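Local structure of kojibiose phosphorylase (Gut metagenome, 6W0P) at residues Gly57-Gly62 / Thr85-Asn90; Asn61-Tyr66 / Thr207-Thr212; Leu178-Asp183 / Thr340-Ser345. The protein belongs to glycoside hydrolase family 65, whose members join an N-terminal beta-sandwich domain to a helical catalytic barrel domain. One frame throughout, in Å; residues are numbered along the deposited sequence.

Interaction 1 of 3, residues Gly57-Gly62 / Thr85-Asn90; sequences GTYFNG and TINSVN
T85 meets Y59 and F60 in the N-terminal domain of this family 65 enzyme, where strand 58-60, an outer strand of a small antiparallel sheet, is crossed by the loop leaving strand 83-85. The T85 methyl CG2 lies 4.0 Å from Y59 CB and also comes near F60 O, while OG1 bonds S345 O and a water that takes the N-H of G62. I86 follows with its carbonyl: I86 O sits at the edge of the Y59 ring, 3.7 Å from CD1. At N87 the chain presents an amide. With CG anti to the backbone N (chi1 -165°), OD1 reaches T58 N at 3.0 Å in a nearly straight bond (173°), the N-H arriving from somewhat outside the carbonyl plane. ND2 is held by L178 O, so both ends of the amide are fixed. Next, S88 N gives a 2.7 Å bond to T58 O, and S88 OG turns back to I86 O; S88 CB lies in plane at the F60 ring edge, 3.6 Å from CE2. V89 CG1 meets that edge too, at 4.2 Å from F60 CE2, beside L211 of strand 210-217. V89 O packs on T58 CG2 at 3.2 Å. Where N90 begins, its CA passes 4.0 Å from T58 OG1, a hydroxyl paired with a water whose protons go to N87 OD1 and S88 O.

Interaction 2 of 3, residues Asn61-Tyr66 / Thr207-Thr212; sequences NGIYEY and TNQTLT
The ring of Y64 carries the methyl of T207 on one face: CG2 stands 3.9 Å from the ring centroid, a CH-pi contact displaced toward the rim. G62 O lies in plane at the ring's edge, and the Q209 amide passes close by with its plane turned 77° to the ring. The ring of Y66 approaches the same T207 methyl obliquely, CD2 being 3.9 Å from CG2. This joins strand 64-66, and the residues just before it, to the turn between strands 197-204 and 210-217 of the large antiparallel sheet of the N-terminal beta-sandwich domain. The two phenol hydroxyls point past the contact, Y64 OH to N402 and Y66 OH to K404.

Q209 adds a pair of amide bonds. Its chain runs extended beyond CG, so the amide stretches across to the other backbone and pairs with it at both ends. NE2 gives a 2.7 Å bond to G62 O, in that carbonyl's plane, and a second one to K257 O; OE1 receives Y64 N at 3.0 Å, on a lone pair and nearly straight (165°). The aliphatic end of I63 slides past this amide in the opposite direction, CD1 resting against CD. T207 OG1 lies 2.9 Å from Y64 O and is hydrogen-bonded to T204 OG1.

E65 answers from the strand side. A bend at chi2 (-48°) brings its carboxylate beside T207, where OE1 is gripped by two successive backbone N-H groups, T206 N and T207 N. The latter bond, T207 N to OE1, measures 2.9 Å and comes in on the syn side, while OE2 takes Y66 N at 3.0 Å from above the carboxylate plane.

Interaction 3 of 3, residues Leu178-Asp183 / Thr340-Ser345; sequences LHWGSD and TGEAYS
E342 reaches between H179 and W180, and its side chain can be followed outward. CB touches the far end of the indole, 4.0 Å from W180 CZ3, with H179 CE1 nearby. CG lies 3.6 Å from H179 CE1. Since the chain is extended here (chi2 -170°), CD arrives over the centre of the imidazole, and carboxylate and ring stack with planes only 20° apart. OE1 takes a weak bond from W180 N at 3.0 Å, well off straight at 128°. OE2 lies over the H179 ring and is bound by a water at 2.7 Å that also accepts from G181 N. The imidazole is held by N87 N at ND1 and by another water at NE2. Along the indole, S345 OG meets the edge in plane, 3.6 Å from W180 CH2, placed by the type II turn from E342 to S345.

In the fold, one loop links strands 165-174 and 186-194 of the N-terminal domain, with a classic beta bulge where S182 and D183 face H179. The other lies between helices 308-324 and 351-361 of the catalytic domain. The ring of F84, from strand 83-85, meets that of H179 with the planes nearly parallel, and meets W180 edge-to-face.

Interactions 1 and 2 have centres about 9 Å apart; interaction 3 lies about 9 Å from interaction 1 and about 14 Å from interaction 2. Along the chain, segments 57-62 and 61-66 overlap at N61-G62; both segments of interaction 1 precede those of interaction 3, and 178-183 falls between the two segments of interaction 2. Interactions 1 and 2 stay within the N-terminal domain and tie strands 58-60 and 64-66 to its loops and sandwich sheet. Interaction 3 bridges to the catalytic domain. Segment 85-90 is the common piece: its I86 bonds I63 of interaction 2, and T85 and N87 bond S345 and L178 of interaction 3, making a continuous path to the domain interface.

Interaction 1 of 3, residues Gly57-Gly62 / Thr85-Asn90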
ATOM      1  N   GLY A  57      10.754  20.289 -21.358  1.00 31.90           N
ATOM      2  CA  GLY A  57      11.416  19.045 -20.933  1.00 31.78           C
ATOM      3  C   GLY A  57      12.743  18.901 -21.636  1.00 30.72           C
ATOM      4  O   GLY A  57      12.720  18.702 -22.867  1.00 30.40           O
ATOM      5  N   THR A  58      13.820  19.112 -20.882  1.00 30.33           N
ATOM      6  CA  THR A  58      15.226  18.897 -21.286  1.00 30.46           C
ATOM      7  C   THR A  58      15.835  17.942 -20.259  1.00 30.27           C
ATOM      8  O   THR A  58      15.802  18.291 -19.067  1.00 31.14           O
ATOM      9  CB  THR A  58      16.007  20.217 -21.379  1.00 30.67           C
ATOM     10  OG1 THR A  58      15.278  21.142 -22.194  1.00 30.30           O
ATOM     11  CG2 THR A  58      17.402  20.017 -21.935  1.00 30.55           C
ATOM     12  N   TYR A  59      16.340  16.782 -20.677  1.00 29.50           N
ATOM     13  CA  TYR A  59      16.889  15.801 -19.716  1.00 29.74           C
ATOM     14  C   TYR A  59      18.255  15.342 -20.166  1.00 29.94           C
ATOM     15  O   TYR A  59      18.513  15.328 -21.365  1.00 30.17           O
ATOM     16  CB  TYR A  59      15.933  14.629 -19.560  1.00 29.22           C
ATOM     17  CG  TYR A  59      14.483  15.038 -19.560  1.00 29.00           C
ATOM     18  CD1 TYR A  59      13.875  15.514 -18.405  1.00 28.99           C
ATOM     19  CD2 TYR A  59      13.718  14.954 -20.713  1.00 28.50           C
ATOM     20  CE1 TYR A  59      12.534  15.855 -18.393  1.00 28.85           C
ATOM     21  CE2 TYR A  59      12.377  15.307 -20.718  1.00 28.40           C
ATOM     22  CZ  TYR A  59      11.784  15.755 -19.550  1.00 28.21           C
ATOM     23  OH  TYR A  59      10.468  16.089 -19.540  1.00 27.57           O
ATOM     24  N   PHE A  60      19.055  14.946 -19.189  1.00 30.92           N
ATOM     25  CA  PHE A  60      20.392  14.339 -19.341  1.00 32.23           C
ATOM     26  C   PHE A  60      20.357  12.974 -18.670  1.00 32.86           C
ATOM     27  O   PHE A  60      19.961  12.909 -17.497  1.00 33.90           O
ATOM     28  CB  PHE A  60      21.458  15.250 -18.736  1.00 33.53           C
ATOM     29  CG  PHE A  60      21.546  16.596 -19.411  1.00 34.54           C
ATOM     30  CD1 PHE A  60      22.385  16.786 -20.504  1.00 34.94           C
ATOM     31  CD2 PHE A  60      20.756  17.657 -18.983  1.00 34.57           C
ATOM     32  CE1 PHE A  60      22.453  18.019 -21.144  1.00 35.63           C
ATOM     33  CE2 PHE A  60      20.827  18.890 -19.618  1.00 35.45           C
ATOM     34  CZ  PHE A  60      21.682  19.075 -20.691  1.00 36.23           C
ATOM     35  N   ASN A  61      20.733  11.928 -19.410  1.00 32.80           N
ATOM     36  CA  ASN A  61      20.678  10.523 -18.936  1.00 33.07           C
ATOM     37  C   ASN A  61      21.514  10.442 -17.654  1.00 34.14           C
ATOM     38  O   ASN A  61      22.727  10.735 -17.737  1.00 35.36           O
ATOM     39  CB  ASN A  61      21.149   9.592 -20.052  1.00 32.94           C
ATOM     40  CG  ASN A  61      20.582   8.190 -19.986  1.00 32.68           C
ATOM     41  OD1 ASN A  61      20.651   7.535 -18.944  1.00 32.75           O
ATOM     42  ND2 ASN A  61      20.051   7.720 -21.105  1.00 31.78           N
ATOM     43  N   GLY A  62      20.898  10.119 -16.513  1.00 33.91           N
ATOM     44  CA  GLY A  62      21.613   9.879 -15.239  1.00 34.67           C
ATOM     45  C   GLY A  62      21.684  11.120 -14.355  1.00 35.17           C
ATOM     46  O   GLY A  62      22.300  11.059 -13.285  1.00 35.48           O
ATOM     47  N   THR A  85      14.729  11.251 -13.171  1.00 34.19           N
ATOM     48  CA  THR A  85      15.459  12.105 -14.152  1.00 33.73           C
ATOM     49  C   THR A  85      14.792  13.478 -14.153  1.00 33.49           C
ATOM     50  O   THR A  85      13.566  13.518 -14.259  1.00 32.58           O
ATOM     51  CB  THR A  85      15.449  11.449 -15.537  1.00 34.20           C
ATOM     52  OG1 THR A  85      15.862  10.091 -15.397  1.00 34.43           O
ATOM     53  CG2 THR A  85      16.370  12.103 -16.540  1.00 34.96           C
ATOM     54  N   ILE A  86      15.562  14.555 -13.982  1.00 33.58           N
ATOM     55  CA  ILE A  86      14.987  15.904 -13.687  1.00 33.33           C
ATOM     56  C   ILE A  86      15.053  16.790 -14.939  1.00 32.59           C
ATOM     57  O   ILE A  86      16.041  16.753 -15.699  1.00 31.47           O
ATOM     58  CB  ILE A  86      15.660  16.554 -12.464  1.00 33.91           C
ATOM     59  CG1 ILE A  86      17.185  16.543 -12.580  1.00 34.79           C
ATOM     60  CG2 ILE A  86      15.187  15.886 -11.185  1.00 34.11           C
ATOM     61  CD1 ILE A  86      17.898  17.350 -11.521  1.00 35.65           C
ATOM     62  N   ASN A  87      13.984  17.544 -15.157  1.00 32.23           N
ATOM     63  CA  ASN A  87      13.974  18.660 -16.124  1.00 32.04           C
ATOM     64  C   ASN A  87      15.206  19.501 -15.795  1.00 32.81           C
ATOM     65  O   ASN A  87      15.457  19.792 -14.574  1.00 31.90           O
ATOM     66  CB  ASN A  87      12.661  19.434 -16.048  1.00 31.88           C
ATOM     67  CG  ASN A  87      12.437  20.340 -17.236  1.00 31.93           C
ATOM     68  OD1 ASN A  87      13.209  20.297 -18.203  1.00 31.08           O
ATOM     69  ND2 ASN A  87      11.428  21.206 -17.123  1.00 31.55           N
ATOM     70  N   SER A  88      15.984  19.818 -16.826  1.00 32.90           N
ATOM     71  CA  SER A  88      17.285  20.519 -16.713  1.00 33.49           C
ATOM     72  C   SER A  88      17.270  21.747 -17.613  1.00 33.51           C
ATOM     73  O   SER A  88      16.213  22.087 -18.177  1.00 32.78           O
ATOM     74  CB  SER A  88      18.419  19.590 -17.056  1.00 33.85           C
ATOM     75  OG  SER A  88      18.322  18.403 -16.298  1.00 34.38           O
ATOM     76  N   VAL A  89      18.427  22.370 -17.766  1.00 34.16           N
ATOM     77  CA  VAL A  89      18.540  23.699 -18.417  1.00 35.10           C
ATOM     78  C   VAL A  89      17.770  23.680 -19.741  1.00 34.40           C
ATOM     79  O   VAL A  89      18.075  22.858 -20.619  1.00 34.31           O
ATOM     80  CB  VAL A  89      20.016  24.112 -18.564  1.00 36.49           C
ATOM     81  CG1 VAL A  89      20.847  23.083 -19.330  1.00 36.55           C
ATOM     82  CG2 VAL A  89      20.148  25.502 -19.172  1.00 37.32           C
ATOM     83  N   ASN A  90      16.791  24.571 -19.871  1.00 34.43           N
ATOM     84  CA  ASN A  90      16.139  24.876 -21.174  1.00 34.21           C
ATOM     85  C   ASN A  90      17.090  25.767 -21.991  1.00 33.97           C
ATOM     86  O   ASN A  90      17.214  26.953 -21.632  1.00 34.41           O
ATOM     87  CB  ASN A  90      14.781  25.552 -20.955  1.00 34.13           C
ATOM     88  CG  ASN A  90      14.094  25.914 -22.255  1.00 33.43           C
ATOM     89  OD1 ASN A  90      14.689  25.805 -23.326  1.00 32.38           O
ATOM     90  ND2 ASN A  90      12.833  26.320 -22.166  1.00 33.70           N
TER
HETATM   91  O   HOH W   1      14.127  22.388 -20.034  1.00 30.10           O
HETATM   92  O   HOH W   2      17.893  15.057 -16.527  1.00 33.69           O
HETATM   93  O   HOH W   3      18.039   9.209 -17.063  1.00 32.96           O

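Interaction 2 of 3, residues Asn61-Tyr66 / Thr207-Thr212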
ATOM      1  N   ASN A  61      20.733  11.928 -19.410  1.00 32.80           N
ATOM      2  CA  ASN A  61      20.678  10.523 -18.936  1.00 33.07           C
ATOM      3  C   ASN A  61      21.514  10.442 -17.654  1.00 34.14           C
ATOM      4  O   ASN A  61      22.727  10.735 -17.737  1.00 35.36           O
ATOM      5  CB  ASN A  61      21.149   9.592 -20.052  1.00 32.94           C
ATOM      6  CG  ASN A  61      20.582   8.190 -19.986  1.00 32.68           C
ATOM      7  OD1 ASN A  61      20.651   7.535 -18.944  1.00 32.75           O
ATOM      8  ND2 ASN A  61      20.051   7.720 -21.105  1.00 31.78           N
ATOM      9  N   GLY A  62      20.898  10.119 -16.513  1.00 33.91           N
ATOM     10  CA  GLY A  62      21.613   9.879 -15.239  1.00 34.67           C
ATOM     11  C   GLY A  62      21.684  11.120 -14.355  1.00 35.17           C
ATOM     12  O   GLY A  62      22.300  11.059 -13.285  1.00 35.48           O
ATOM     13  N   ILE A  63      21.088  12.229 -14.790  1.00 35.59           N
ATOM     14  CA  ILE A  63      20.961  13.463 -13.972  1.00 35.55           C
ATOM     15  C   ILE A  63      19.587  13.413 -13.308  1.00 34.88           C
ATOM     16  O   ILE A  63      18.587  13.470 -14.022  1.00 35.05           O
ATOM     17  CB  ILE A  63      21.160  14.728 -14.815  1.00 35.51           C
ATOM     18  CG1 ILE A  63      22.627  14.902 -15.217  1.00 36.44           C
ATOM     19  CG2 ILE A  63      20.623  15.938 -14.079  1.00 35.83           C
ATOM     20  CD1 ILE A  63      23.615  14.992 -14.056  1.00 36.58           C
ATOM     21  N   TYR A  64      19.572  13.246 -11.992  1.00 34.85           N
ATOM     22  CA  TYR A  64      18.397  12.768 -11.238  1.00 35.55           C
ATOM     23  C   TYR A  64      18.419  13.400  -9.852  1.00 38.04           C
ATOM     24  O   TYR A  64      19.503  13.875  -9.405  1.00 39.51           O
ATOM     25  CB  TYR A  64      18.427  11.243 -11.159  1.00 35.24           C
ATOM     26  CG  TYR A  64      19.329  10.689 -10.089  1.00 35.10           C
ATOM     27  CD1 TYR A  64      20.682  10.500 -10.310  1.00 35.55           C
ATOM     28  CD2 TYR A  64      18.823  10.361  -8.843  1.00 35.27           C
ATOM     29  CE1 TYR A  64      21.511  10.013  -9.312  1.00 35.60           C
ATOM     30  CE2 TYR A  64      19.633   9.864  -7.840  1.00 35.00           C
ATOM     31  CZ  TYR A  64      20.982   9.696  -8.070  1.00 35.27           C
ATOM     32  OH  TYR A  64      21.768   9.193  -7.071  1.00 35.30           O
ATOM     33  N   GLU A  65      17.251  13.423  -9.215  1.00 38.47           N
ATOM     34  CA  GLU A  65      17.073  13.840  -7.807  1.00 39.31           C
ATOM     35  C   GLU A  65      16.156  12.839  -7.102  1.00 38.07           C
ATOM     36  O   GLU A  65      15.429  12.083  -7.794  1.00 36.77           O
ATOM     37  CB  GLU A  65      16.470  15.245  -7.700  1.00 40.44           C
ATOM     38  CG  GLU A  65      17.470  16.292  -7.261  1.00 42.24           C
ATOM     39  CD  GLU A  65      18.301  15.909  -6.053  1.00 42.71           C
ATOM     40  OE1 GLU A  65      19.516  16.155  -6.086  1.00 43.93           O
ATOM     41  OE2 GLU A  65      17.734  15.352  -5.096  1.00 45.46           O
ATOM     42  N   TYR A  66      16.152  12.914  -5.770  1.00 37.30           N
ATOM     43  CA  TYR A  66      15.225  12.177  -4.885  1.00 36.70           C
ATOM     44  C   TYR A  66      13.962  13.009  -4.645  1.00 36.90           C
ATOM     45  O   TYR A  66      13.962  14.248  -4.839  1.00 36.29           O
ATOM     46  CB  TYR A  66      15.951  11.828  -3.594  1.00 36.73           C
ATOM     47  CG  TYR A  66      16.967  10.727  -3.719  1.00 36.19           C
ATOM     48  CD1 TYR A  66      16.574   9.394  -3.725  1.00 36.23           C
ATOM     49  CD2 TYR A  66      18.320  11.003  -3.791  1.00 36.09           C
ATOM     50  CE1 TYR A  66      17.497   8.364  -3.816  1.00 36.30           C
ATOM     51  CE2 TYR A  66      19.259   9.984  -3.868  1.00 36.41           C
ATOM     52  CZ  TYR A  66      18.848   8.661  -3.887  1.00 36.73           C
ATOM     53  OH  TYR A  66      19.758   7.646  -3.968  1.00 37.43           O
ATOM     54  N   THR A 207      21.972  15.078  -4.975  1.00 44.06           N
ATOM     55  CA  THR A 207      22.641  13.917  -5.619  1.00 43.66           C
ATOM     56  C   THR A 207      24.093  14.243  -5.962  1.00 44.83           C
ATOM     57  O   THR A 207      24.769  13.365  -6.512  1.00 45.01           O
ATOM     58  CB  THR A 207      21.829  13.465  -6.831  1.00 42.28           C
ATOM     59  OG1 THR A 207      21.770  14.530  -7.779  1.00 41.18           O
ATOM     60  CG2 THR A 207      20.438  13.045  -6.419  1.00 42.19           C
ATOM     61  N   ASN A 208      24.543  15.465  -5.670  1.00 47.62           N
ATOM     62  CA  ASN A 208      25.955  15.909  -5.840  1.00 49.12           C
ATOM     63  C   ASN A 208      26.286  15.930  -7.337  1.00 47.02           C
ATOM     64  O   ASN A 208      27.419  15.577  -7.712  1.00 50.47           O
ATOM     65  CB  ASN A 208      26.932  15.041  -5.033  1.00 50.55           C
ATOM     66  CG  ASN A 208      27.894  15.881  -4.220  1.00 53.49           C
ATOM     67  OD1 ASN A 208      27.470  16.539  -3.264  1.00 53.96           O
ATOM     68  ND2 ASN A 208      29.173  15.863  -4.582  1.00 53.55           N
ATOM     69  N   GLN A 209      25.326  16.324  -8.168  1.00 43.84           N
ATOM     70  CA  GLN A 209      25.513  16.379  -9.637  1.00 41.68           C
ATOM     71  C   GLN A 209      25.543  17.838 -10.079  1.00 40.39           C
ATOM     72  O   GLN A 209      24.740  18.644  -9.555  1.00 41.05           O
ATOM     73  CB  GLN A 209      24.423  15.596 -10.353  1.00 39.98           C
ATOM     74  CG  GLN A 209      24.456  14.118 -10.006  1.00 39.74           C
ATOM     75  CD  GLN A 209      23.400  13.384 -10.791  1.00 39.46           C
ATOM     76  OE1 GLN A 209      22.269  13.865 -10.928  1.00 37.83           O
ATOM     77  NE2 GLN A 209      23.779  12.228 -11.328  1.00 38.30           N
ATOM     78  N   THR A 210      26.431  18.128 -11.020  1.00 39.10           N
ATOM     79  CA  THR A 210      26.675  19.480 -11.566  1.00 39.89           C
ATOM     80  C   THR A 210      26.554  19.452 -13.090  1.00 39.47           C
ATOM     81  O   THR A 210      26.785  18.380 -13.705  1.00 38.27           O
ATOM     82  CB  THR A 210      28.052  20.010 -11.145  1.00 40.54           C
ATOM     83  OG1 THR A 210      29.051  19.256 -11.841  1.00 40.35           O
ATOM     84  CG2 THR A 210      28.259  19.947  -9.646  1.00 40.85           C
ATOM     85  N   LEU A 211      26.218  20.611 -13.650  1.00 39.08           N
ATOM     86  CA  LEU A 211      26.079  20.827 -15.099  1.00 39.28           C
ATOM     87  C   LEU A 211      26.587  22.234 -15.428  1.00 39.33           C
ATOM     88  O   LEU A 211      26.240  23.169 -14.688  1.00 39.38           O
ATOM     89  CB  LEU A 211      24.592  20.661 -15.415  1.00 39.29           C
ATOM     90  CG  LEU A 211      24.177  20.987 -16.842  1.00 39.43           C
ATOM     91  CD1 LEU A 211      22.948  20.175 -17.226  1.00 40.08           C
ATOM     92  CD2 LEU A 211      23.914  22.477 -17.011  1.00 39.87           C
ATOM     93  N   THR A 212      27.342  22.381 -16.515  1.00 39.18           N
ATOM     94  CA  THR A 212      27.695  23.698 -17.103  1.00 40.07           C
ATOM     95  C   THR A 212      27.062  23.781 -18.486  1.00 40.11           C
ATOM     96  O   THR A 212      27.307  22.874 -19.306  1.00 40.36           O
ATOM     97  CB  THR A 212      29.210  23.937 -17.158  1.00 40.29           C
ATOM     98  OG1 THR A 212      29.661  24.039 -15.813  1.00 41.14           O
ATOM     99  CG2 THR A 212      29.584  25.207 -17.890  1.00 40.74           C
TER

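Interaction 3 of 3, residues Leu178-Asp183 / Thr340-Ser345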
ATOM      1  N   LEU A 178      10.897  23.778 -13.690  1.00 38.32           N
ATOM      2  CA  LEU A 178      10.265  22.879 -12.698  1.00 37.95           C
ATOM      3  C   LEU A 178      10.285  21.443 -13.230  1.00 37.34           C
ATOM      4  O   LEU A 178      10.285  21.229 -14.468  1.00 37.70           O
ATOM      5  CB  LEU A 178       8.831  23.338 -12.409  1.00 38.75           C
ATOM      6  CG  LEU A 178       8.651  24.821 -12.064  1.00 39.60           C
ATOM      7  CD1 LEU A 178       7.164  25.148 -11.892  1.00 38.72           C
ATOM      8  CD2 LEU A 178       9.461  25.207 -10.811  1.00 39.63           C
ATOM      9  N   HIS A 179      10.332  20.495 -12.301  1.00 37.45           N
ATOM     10  CA  HIS A 179       9.951  19.074 -12.481  1.00 36.96           C
ATOM     11  C   HIS A 179       8.652  18.798 -11.721  1.00 36.89           C
ATOM     12  O   HIS A 179       8.400  19.493 -10.708  1.00 36.61           O
ATOM     13  CB  HIS A 179      11.072  18.163 -11.998  1.00 36.82           C
ATOM     14  CG  HIS A 179      10.975  16.816 -12.610  1.00 36.62           C
ATOM     15  ND1 HIS A 179      11.526  16.541 -13.841  1.00 35.40           N
ATOM     16  CD2 HIS A 179      10.371  15.687 -12.180  1.00 36.26           C
ATOM     17  CE1 HIS A 179      11.262  15.282 -14.144  1.00 36.21           C
ATOM     18  NE2 HIS A 179      10.567  14.733 -13.138  1.00 35.43           N
ATOM     19  N   TRP A 180       7.863  17.837 -12.208  1.00 37.00           N
ATOM     20  CA  TRP A 180       6.489  17.521 -11.726  1.00 37.24           C
ATOM     21  C   TRP A 180       5.609  18.786 -11.755  1.00 37.94           C
ATOM     22  O   TRP A 180       4.595  18.796 -11.061  1.00 39.14           O
ATOM     23  CB  TRP A 180       6.522  16.893 -10.317  1.00 36.68           C
ATOM     24  CG  TRP A 180       7.382  15.669 -10.160  1.00 36.46           C
ATOM     25  CD1 TRP A 180       8.358  15.470  -9.221  1.00 36.07           C
ATOM     26  CD2 TRP A 180       7.359  14.467 -10.964  1.00 35.65           C
ATOM     27  NE1 TRP A 180       8.939  14.237  -9.391  1.00 35.81           N
ATOM     28  CE2 TRP A 180       8.348  13.600 -10.446  1.00 35.14           C
ATOM     29  CE3 TRP A 180       6.616  14.042 -12.079  1.00 35.99           C
ATOM     30  CZ2 TRP A 180       8.607  12.344 -10.994  1.00 35.41           C
ATOM     31  CZ3 TRP A 180       6.866  12.796 -12.622  1.00 35.39           C
ATOM     32  CH2 TRP A 180       7.857  11.964 -12.087  1.00 35.64           C
ATOM     33  N   GLY A 181       5.970  19.815 -12.530  1.00 38.42           N
ATOM     34  CA  GLY A 181       5.288  21.129 -12.545  1.00 39.45           C
ATOM     35  C   GLY A 181       5.222  21.833 -11.179  1.00 40.75           C
ATOM     36  O   GLY A 181       4.381  22.763 -11.043  1.00 40.69           O
ATOM     37  N   SER A 182       6.060  21.450 -10.205  1.00 40.65           N
ATOM     38  CA  SER A 182       6.023  21.966  -8.805  1.00 41.86           C
ATOM     39  C   SER A 182       7.343  22.629  -8.397  1.00 41.32           C
ATOM     40  O   SER A 182       7.266  23.701  -7.809  1.00 42.36           O
ATOM     41  CB  SER A 182       5.667  20.883  -7.822  1.00 42.14           C
ATOM     42  OG  SER A 182       4.610  20.107  -8.346  1.00 45.06           O
ATOM     43  N   ASP A 183       8.496  21.991  -8.603  1.00 40.69           N
ATOM     44  CA  ASP A 183       9.755  22.411  -7.933  1.00 41.86           C
ATOM     45  C   ASP A 183      10.935  22.379  -8.908  1.00 40.73           C
ATOM     46  O   ASP A 183      10.986  21.462  -9.754  1.00 38.81           O
ATOM     47  CB  ASP A 183      10.017  21.545  -6.702  1.00 42.35           C
ATOM     48  CG  ASP A 183       8.870  21.623  -5.720  1.00 44.65           C
ATOM     49  OD1 ASP A 183       8.839  22.600  -4.938  1.00 46.13           O
ATOM     50  OD2 ASP A 183       7.993  20.735  -5.772  1.00 45.39           O
ATOM     51  N   THR A 340      11.905  11.776 -23.330  1.00 29.28           N
ATOM     52  CA  THR A 340      10.813  12.515 -24.010  1.00 29.25           C
ATOM     53  C   THR A 340       9.769  13.015 -23.019  1.00 29.40           C
ATOM     54  O   THR A 340       8.780  13.563 -23.481  1.00 29.82           O
ATOM     55  CB  THR A 340      10.157  11.658 -25.099  1.00 28.81           C
ATOM     56  OG1 THR A 340       9.363  10.628 -24.502  1.00 28.68           O
ATOM     57  CG2 THR A 340      11.207  11.074 -26.008  1.00 29.13           C
ATOM     58  N   GLY A 341       9.976  12.870 -21.711  1.00 30.29           N
ATOM     59  CA  GLY A 341       8.961  13.312 -20.742  1.00 30.40           C
ATOM     60  C   GLY A 341       9.287  12.901 -19.322  1.00 31.47           C
ATOM     61  O   GLY A 341      10.364  12.279 -19.082  1.00 31.12           O
ATOM     62  N   GLU A 342       8.365  13.224 -18.419  1.00 32.22           N
ATOM     63  CA  GLU A 342       8.540  13.066 -16.954  1.00 32.81           C
ATOM     64  C   GLU A 342       7.979  11.722 -16.495  1.00 32.43           C
ATOM     65  O   GLU A 342       8.652  11.046 -15.685  1.00 31.80           O
ATOM     66  CB  GLU A 342       7.854  14.219 -16.225  1.00 33.10           C
ATOM     67  CG  GLU A 342       8.536  15.535 -16.492  1.00 33.78           C
ATOM     68  CD  GLU A 342       8.074  16.687 -15.624  1.00 34.33           C
ATOM     69  OE1 GLU A 342       7.108  16.503 -14.840  1.00 35.70           O
ATOM     70  OE2 GLU A 342       8.670  17.755 -15.748  1.00 33.75           O
ATOM     71  N   ALA A 343       6.784  11.362 -16.951  1.00 32.93           N
ATOM     72  CA  ALA A 343       6.151  10.055 -16.625  1.00 33.64           C
ATOM     73  C   ALA A 343       7.162   8.899 -16.800  1.00 33.52           C
ATOM     74  O   ALA A 343       7.812   8.822 -17.861  1.00 32.91           O
ATOM     75  CB  ALA A 343       4.914   9.857 -17.473  1.00 33.30           C
ATOM     76  N   TYR A 344       7.308   8.063 -15.760  1.00 34.64           N
ATOM     77  CA  TYR A 344       8.186   6.860 -15.641  1.00 35.41           C
ATOM     78  C   TYR A 344       9.628   7.273 -15.351  1.00 34.65           C
ATOM     79  O   TYR A 344      10.501   6.388 -15.259  1.00 33.53           O
ATOM     80  CB  TYR A 344       8.114   5.909 -16.847  1.00 37.22           C
ATOM     81  CG  TYR A 344       6.863   5.065 -16.930  1.00 39.40           C
ATOM     82  CD1 TYR A 344       6.210   4.602 -15.796  1.00 41.62           C
ATOM     83  CD2 TYR A 344       6.341   4.699 -18.162  1.00 42.18           C
ATOM     84  CE1 TYR A 344       5.069   3.818 -15.883  1.00 43.28           C
ATOM     85  CE2 TYR A 344       5.216   3.902 -18.273  1.00 42.66           C
ATOM     86  CZ  TYR A 344       4.567   3.475 -17.130  1.00 44.95           C
ATOM     87  OH  TYR A 344       3.426   2.736 -17.256  1.00 49.10           O
ATOM     88  N   SER A 345       9.879   8.567 -15.159  1.00 34.52           N
ATOM     89  CA  SER A 345      11.031   9.066 -14.352  1.00 34.73           C
ATOM     90  C   SER A 345      12.371   8.767 -15.034  1.00 34.44           C
ATOM     91  O   SER A 345      13.431   8.823 -14.350  1.00 33.59           O
ATOM     92  CB  SER A 345      10.988   8.494 -12.945  1.00 35.58           C
ATOM     93  OG  SER A 345       9.816   8.923 -12.238  1.00 35.92           O
TER
HETATM   94  O   HOH W   4       7.655  20.076 -14.901  1.00 35.23           O
HETATM   95  O   HOH W   5      10.717  12.215 -14.250  1.00 39.03           O